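Long-range contacts in glia-derived nexin (Homo sapiens, PDB 4DY0), which inhibits serine proteases such as thrombin, trypsin and urokinase as a heparin-binding serpin, and promotes neurite extension by blocking thrombin: residues Thr90-Phe96 / Trp137-Thr142; Thr187-Ala191 / Gln375-Pro379. All coordinates share one frame; numbering follows the deposited sequence.

Interaction 1. Residues Thr90-Phe96 / Trp137-Thr142; sequences TVANAVF and WVKNET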
loop_
_atom_site.group_PDB
_atom_site.type_symbol
_atom_site.label_atom_id
_atom_site.label_comp_id
_atom_site.label_asym_id
_atom_site.label_seq_id
_atom_site.Cartn_x
_atom_site.Cartn_y
_atom_site.Cartn_z
ATOM N N THR A 90 -1.594 10.488 4.287
ATOM C CA THR A 90 -1.044 10.421 5.635
ATOM C C THR A 90 -0.331 9.100 5.870
ATOM O O THR A 90 -0.906 8.031 5.663
ATOM C CB THR A 90 -2.128 10.612 6.708
ATOM O OG1 THR A 90 -2.834 11.832 6.463
ATOM C CG2 THR A 90 -1.496 10.673 8.091
ATOM N N VAL A 91 0.922 9.185 6.307
ATOM C CA VAL A 91 1.742 8.003 6.538
ATOM C C VAL A 91 2.343 8.013 7.937
ATOM O O VAL A 91 2.943 9.001 8.361
ATOM C CB VAL A 91 2.885 7.907 5.513
ATOM C CG1 VAL A 91 3.675 6.624 5.722
ATOM C CG2 VAL A 91 2.328 7.972 4.098
ATOM N N ALA A 92 2.181 6.909 8.654
ATOM C CA ALA A 92 2.741 6.786 9.988
ATOM C C ALA A 92 3.681 5.598 10.040
ATOM O O ALA A 92 3.261 4.454 9.858
ATOM C CB ALA A 92 1.638 6.635 11.018
ATOM N N ASN A 93 4.958 5.874 10.281
ATOM C CA ASN A 93 5.962 4.824 10.373
ATOM C C ASN A 93 6.602 4.786 11.755
ATOM O O ASN A 93 7.008 5.816 12.289
ATOM C CB ASN A 93 7.027 5.006 9.290
ATOM C CG ASN A 93 6.512 4.669 7.904
ATOM O OD1 ASN A 93 5.678 3.779 7.741
ATOM N ND2 ASN A 93 7.009 5.375 6.898
ATOM N N ALA A 94 6.689 3.594 12.335
ATOM C CA ALA A 94 7.261 3.453 13.666
ATOM C C ALA A 94 7.968 2.120 13.870
ATOM O O ALA A 94 7.501 1.070 13.412
ATOM C CB ALA A 94 6.188 3.645 14.728
ATOM N N VAL A 95 9.106 2.178 14.554
ATOM C CA VAL A 95 9.785 0.984 15.023
ATOM C C VAL A 95 9.613 0.914 16.532
ATOM O O VAL A 95 10.202 1.712 17.272
ATOM C CB VAL A 95 11.286 1.007 14.692
ATOM C CG1 VAL A 95 11.969 -0.227 15.261
ATOM C CG2 VAL A 95 11.494 1.085 13.190
ATOM N N PHE A 96 8.788 -0.024 16.986
ATOM C CA PHE A 96 8.533 -0.189 18.411
ATOM C C PHE A 96 9.498 -1.191 19.011
ATOM O O PHE A 96 9.526 -2.355 18.612
ATOM C CB PHE A 96 7.091 -0.619 18.662
ATOM C CG PHE A 96 6.089 0.448 18.356
ATOM C CD1 PHE A 96 5.440 0.476 17.132
ATOM C CD2 PHE A 96 5.808 1.435 19.284
ATOM C CE1 PHE A 96 4.518 1.467 16.844
ATOM C CE2 PHE A 96 4.887 2.426 19.000
ATOM C CZ PHE A 96 4.239 2.440 17.774
ATOM N N TRP A 137 -0.902 5.563 19.325
ATOM C CA TRP A 137 0.035 6.304 18.488
ATOM C C TRP A 137 -0.405 6.330 17.020
ATOM O O TRP A 137 -0.334 7.369 16.359
ATOM C CB TRP A 137 1.454 5.743 18.626
ATOM C CG TRP A 137 2.427 6.376 17.679
ATOM C CD1 TRP A 137 3.131 7.532 17.872
ATOM C CD2 TRP A 137 2.791 5.897 16.378
ATOM N NE1 TRP A 137 3.915 7.798 16.773
ATOM C CE2 TRP A 137 3.725 6.809 15.843
ATOM C CE3 TRP A 137 2.419 4.784 15.616
ATOM C CZ2 TRP A 137 4.291 6.643 14.581
ATOM C CZ3 TRP A 137 2.983 4.619 14.363
ATOM C CH2 TRP A 137 3.909 5.544 13.858
ATOM N N VAL A 138 -0.865 5.192 16.511
ATOM C CA VAL A 138 -1.329 5.136 15.128
ATOM C C VAL A 138 -2.520 6.069 14.935
ATOM O O VAL A 138 -2.520 6.913 14.037
ATOM C CB VAL A 138 -1.717 3.710 14.701
ATOM C CG1 VAL A 138 -2.185 3.706 13.253
ATOM C CG2 VAL A 138 -0.545 2.766 14.879
ATOM N N LYS A 139 -3.529 5.914 15.788
ATOM C CA LYS A 139 -4.707 6.776 15.755
ATOM C C LYS A 139 -4.312 8.248 15.783
ATOM O O LYS A 139 -4.787 9.044 14.972
ATOM C CB LYS A 139 -5.634 6.467 16.934
ATOM N N ASN A 140 -3.441 8.605 16.718
ATOM C CA ASN A 140 -2.998 9.988 16.853
ATOM C C ASN A 140 -2.171 10.443 15.654
ATOM O O ASN A 140 -2.215 11.607 15.263
ATOM C CB ASN A 140 -2.198 10.169 18.145
ATOM C CG ASN A 140 -1.722 11.597 18.343
ATOM O OD1 ASN A 140 -2.440 12.553 18.045
ATOM N ND2 ASN A 140 -0.506 11.746 18.853
ATOM N N GLU A 141 -1.428 9.510 15.070
ATOM C CA GLU A 141 -0.515 9.824 13.978
ATOM C C GLU A 141 -1.212 9.797 12.613
ATOM O O GLU A 141 -0.639 10.222 11.607
ATOM C CB GLU A 141 0.663 8.847 13.995
ATOM C CG GLU A 141 1.953 9.382 13.389
ATOM C CD GLU A 141 2.685 10.345 14.310
ATOM O OE1 GLU A 141 2.029 11.242 14.880
ATOM O OE2 GLU A 141 3.918 10.208 14.459
ATOM N N THR A 142 -2.447 9.300 12.580
ATOM C CA THR A 142 -3.189 9.183 11.322
ATOM C C THR A 142 -4.463 10.025 11.298
ATOM O O THR A 142 -5.453 9.644 10.672
ATOM C CB THR A 142 -3.569 7.714 11.012
ATOM O OG1 THR A 142 -4.379 7.188 12.073
ATOM C CG2 THR A 142 -2.322 6.858 10.854
#

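Interaction 2. Residues Thr187-Ala191 / Gln375-Pro379; sequences TFVAA and QINKP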
loop_
_atom_site.group_PDB
_atom_site.type_symbol
_atom_site.label_atom_id
_atom_site.label_comp_id
_atom_site.label_asym_id
_atom_site.label_seq_id
_atom_site.Cartn_x
_atom_site.Cartn_y
_atom_site.Cartn_z
ATOM N N THR A 187 -26.340 -3.282 -7.960
ATOM C CA THR A 187 -25.852 -4.639 -7.769
ATOM C C THR A 187 -24.342 -4.784 -7.991
ATOM O O THR A 187 -23.810 -4.392 -9.032
ATOM C CB THR A 187 -26.575 -5.622 -8.701
ATOM O OG1 THR A 187 -27.977 -5.619 -8.406
ATOM C CG2 THR A 187 -26.027 -7.032 -8.521
ATOM N N PHE A 188 -23.662 -5.353 -6.998
ATOM C CA PHE A 188 -22.272 -5.759 -7.137
ATOM C C PHE A 188 -22.260 -7.281 -7.029
ATOM O O PHE A 188 -22.784 -7.835 -6.070
ATOM C CB PHE A 188 -21.416 -5.121 -6.033
ATOM C CG PHE A 188 -19.945 -5.438 -6.134
ATOM C CD1 PHE A 188 -19.072 -4.568 -6.770
ATOM C CD2 PHE A 188 -19.433 -6.606 -5.586
ATOM C CE1 PHE A 188 -17.714 -4.860 -6.863
ATOM C CE2 PHE A 188 -18.080 -6.903 -5.676
ATOM C CZ PHE A 188 -17.219 -6.028 -6.316
ATOM N N VAL A 189 -21.710 -7.965 -8.027
ATOM C CA VAL A 189 -21.632 -9.422 -7.970
ATOM C C VAL A 189 -20.260 -9.848 -7.459
ATOM O O VAL A 189 -19.258 -9.713 -8.159
ATOM C CB VAL A 189 -21.908 -10.074 -9.335
ATOM C CG1 VAL A 189 -21.829 -11.588 -9.215
ATOM C CG2 VAL A 189 -23.277 -9.671 -9.846
ATOM N N ALA A 190 -20.217 -10.354 -6.230
ATOM C CA ALA A 190 -18.944 -10.701 -5.603
ATOM C C ALA A 190 -18.422 -12.037 -6.097
ATOM O O ALA A 190 -19.033 -12.672 -6.958
ATOM C CB ALA A 190 -19.071 -10.699 -4.092
ATOM N N ALA A 191 -17.283 -12.453 -5.552
ATOM C CA ALA A 191 -16.632 -13.694 -5.966
ATOM C C ALA A 191 -17.531 -14.924 -5.790
ATOM O O ALA A 191 -17.585 -15.791 -6.669
ATOM C CB ALA A 191 -15.319 -13.874 -5.215
ATOM N N GLN A 375 -7.100 -5.295 -3.923
ATOM C CA GLN A 375 -8.056 -6.148 -4.593
ATOM C C GLN A 375 -9.342 -6.095 -3.780
ATOM O O GLN A 375 -9.359 -6.440 -2.601
ATOM C CB GLN A 375 -7.523 -7.579 -4.747
ATOM C CG GLN A 375 -8.223 -8.609 -3.903
ATOM C CD GLN A 375 -7.861 -10.031 -4.300
ATOM O OE1 GLN A 375 -7.589 -10.310 -5.465
ATOM N NE2 GLN A 375 -7.856 -10.937 -3.327
ATOM N N ILE A 376 -10.414 -5.626 -4.405
ATOM C CA ILE A 376 -11.687 -5.508 -3.707
ATOM C C ILE A 376 -12.650 -6.578 -4.192
ATOM O O ILE A 376 -13.116 -6.526 -5.331
ATOM C CB ILE A 376 -12.323 -4.120 -3.917
ATOM C CG1 ILE A 376 -11.370 -3.014 -3.442
ATOM C CG2 ILE A 376 -13.673 -4.036 -3.212
ATOM C CD1 ILE A 376 -10.937 -3.146 -1.980
ATOM N N ASN A 377 -12.930 -7.548 -3.325
ATOM C CA ASN A 377 -13.865 -8.630 -3.629
ATOM C C ASN A 377 -15.282 -8.319 -3.168
ATOM O O ASN A 377 -16.245 -8.911 -3.653
ATOM C CB ASN A 377 -13.390 -9.934 -2.987
ATOM C CG ASN A 377 -12.395 -10.668 -3.848
ATOM O OD1 ASN A 377 -11.213 -10.777 -3.507
ATOM N ND2 ASN A 377 -12.859 -11.159 -4.989
ATOM N N LYS A 378 -15.398 -7.398 -2.220
ATOM C CA LYS A 378 -16.697 -6.935 -1.751
ATOM C C LYS A 378 -16.552 -5.574 -1.083
ATOM O O LYS A 378 -16.021 -5.479 0.017
ATOM C CB LYS A 378 -17.313 -7.936 -0.772
ATOM C CG LYS A 378 -18.808 -7.739 -0.567
ATOM C CD LYS A 378 -19.437 -8.920 0.157
ATOM C CE LYS A 378 -18.951 -9.016 1.594
ATOM N NZ LYS A 378 -19.585 -10.158 2.312
ATOM N N PRO A 379 -17.018 -4.510 -1.754
ATOM C CA PRO A 379 -16.914 -3.166 -1.188
ATOM C C PRO A 379 -17.566 -3.097 0.184
ATOM O O PRO A 379 -18.586 -3.749 0.425
ATOM C CB PRO A 379 -17.685 -2.289 -2.185
ATOM C CG PRO A 379 -18.332 -3.228 -3.160
ATOM C CD PRO A 379 -17.589 -4.510 -3.110
ATOM O OXT PRO A 379 -17.086 -2.398 1.078
#

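Interaction 1. Residues Thr90-Phe96 / Trp137-Thr142
Trp137 and Phe96 meet as an offset T-shaped pair: the edge of the phenylalanine ring, led by CZ, points at the indole face, with CZ 3.7 Å from CE3 of Trp137 and the ring planes at 85°. The opposite face of the indole is backed by Glu141 CB of its own helix, one turn on, which probably limits how far the ring can swing. Trp137 CG lies anti to the backbone N (chi1 174°), and this sends the indole across to the strand, where its CH2 stands 3.8 Å from Ala92 CB. Ala92 suits its place because its methyl lets the broad indole come close to the strand. Further along, Ala92 CB rests 3.6 Å from Glu141 CG, and Thr90 CG2 lies 3.6 Å from Glu141 O at the helix end. There Thr142 OG1 gives its proton to Val138 O (2.7 Å), the donor standing above the carbonyl plane. With an alanine in place of Trp137, the Phe96 edge would probably lose its aromatic face and a gap would open between helix and strand. In the serpin fold, helix F (127-141) lies across the face of beta-sheet A, here over strand 90-97, flanked by strands 117-121 and 162-170.

Interaction 2. Residues Thr187-Ala191 / Gln375-Pro379
Phe188 lays one face of its ring under Pro379, whose CD stands over the ring centre, 3.5 Å from the centroid and 10° off the normal, a CH-pi contact. This joins the end of strand 184-189 to the C-terminal tail of the serpin fold, which leaves strand 369-376 and stops at Pro379. A proline suits the place: its CD, bound to the ring nitrogen, carries slightly polarised C-H bonds that an aromatic face receives well. The phenyl reaches the tail because CG is anti to the backbone N of Phe188 (chi1 -177°). Its rim is used as well, for Asn377 O lies near the ring plane, 3.4 Å from Phe188 CE2. The tail is anchored on its own account, since Asn31 bonds through OD1 to Asn377 N and through ND2 to Lys378 O. Phe188 also touches Val198 of strand 195-213, while Pro379 rests on Pro275 and Phe277 of strand 266-284. The same carbonyl that meets the phenyl rim is approached by the methyl of the residue two on from Phe188: Ala190 CB lies 3.4 Å from Asn377 O.

How the interactions relate
Interaction 1 is the more buried of the two and brings a helix against a strand; interaction 2 is partly buried and joins a strand end and its following loop to the C-terminal tail. Their centres lie 30 Å apart, and their nearest atoms about 17 Å, so they do not touch, and they share no helix or strand. Each turns on an aromatic ring, but differently: in residues 90-96 and 137-142 two rings meet edge to face among small methyls, whereas in 187-191 and 375-379 a proline covers a phenyl face and a backbone carbonyl meets its rim. Both contacts lie away from the predicted reactive bond, Arg346-Ser347.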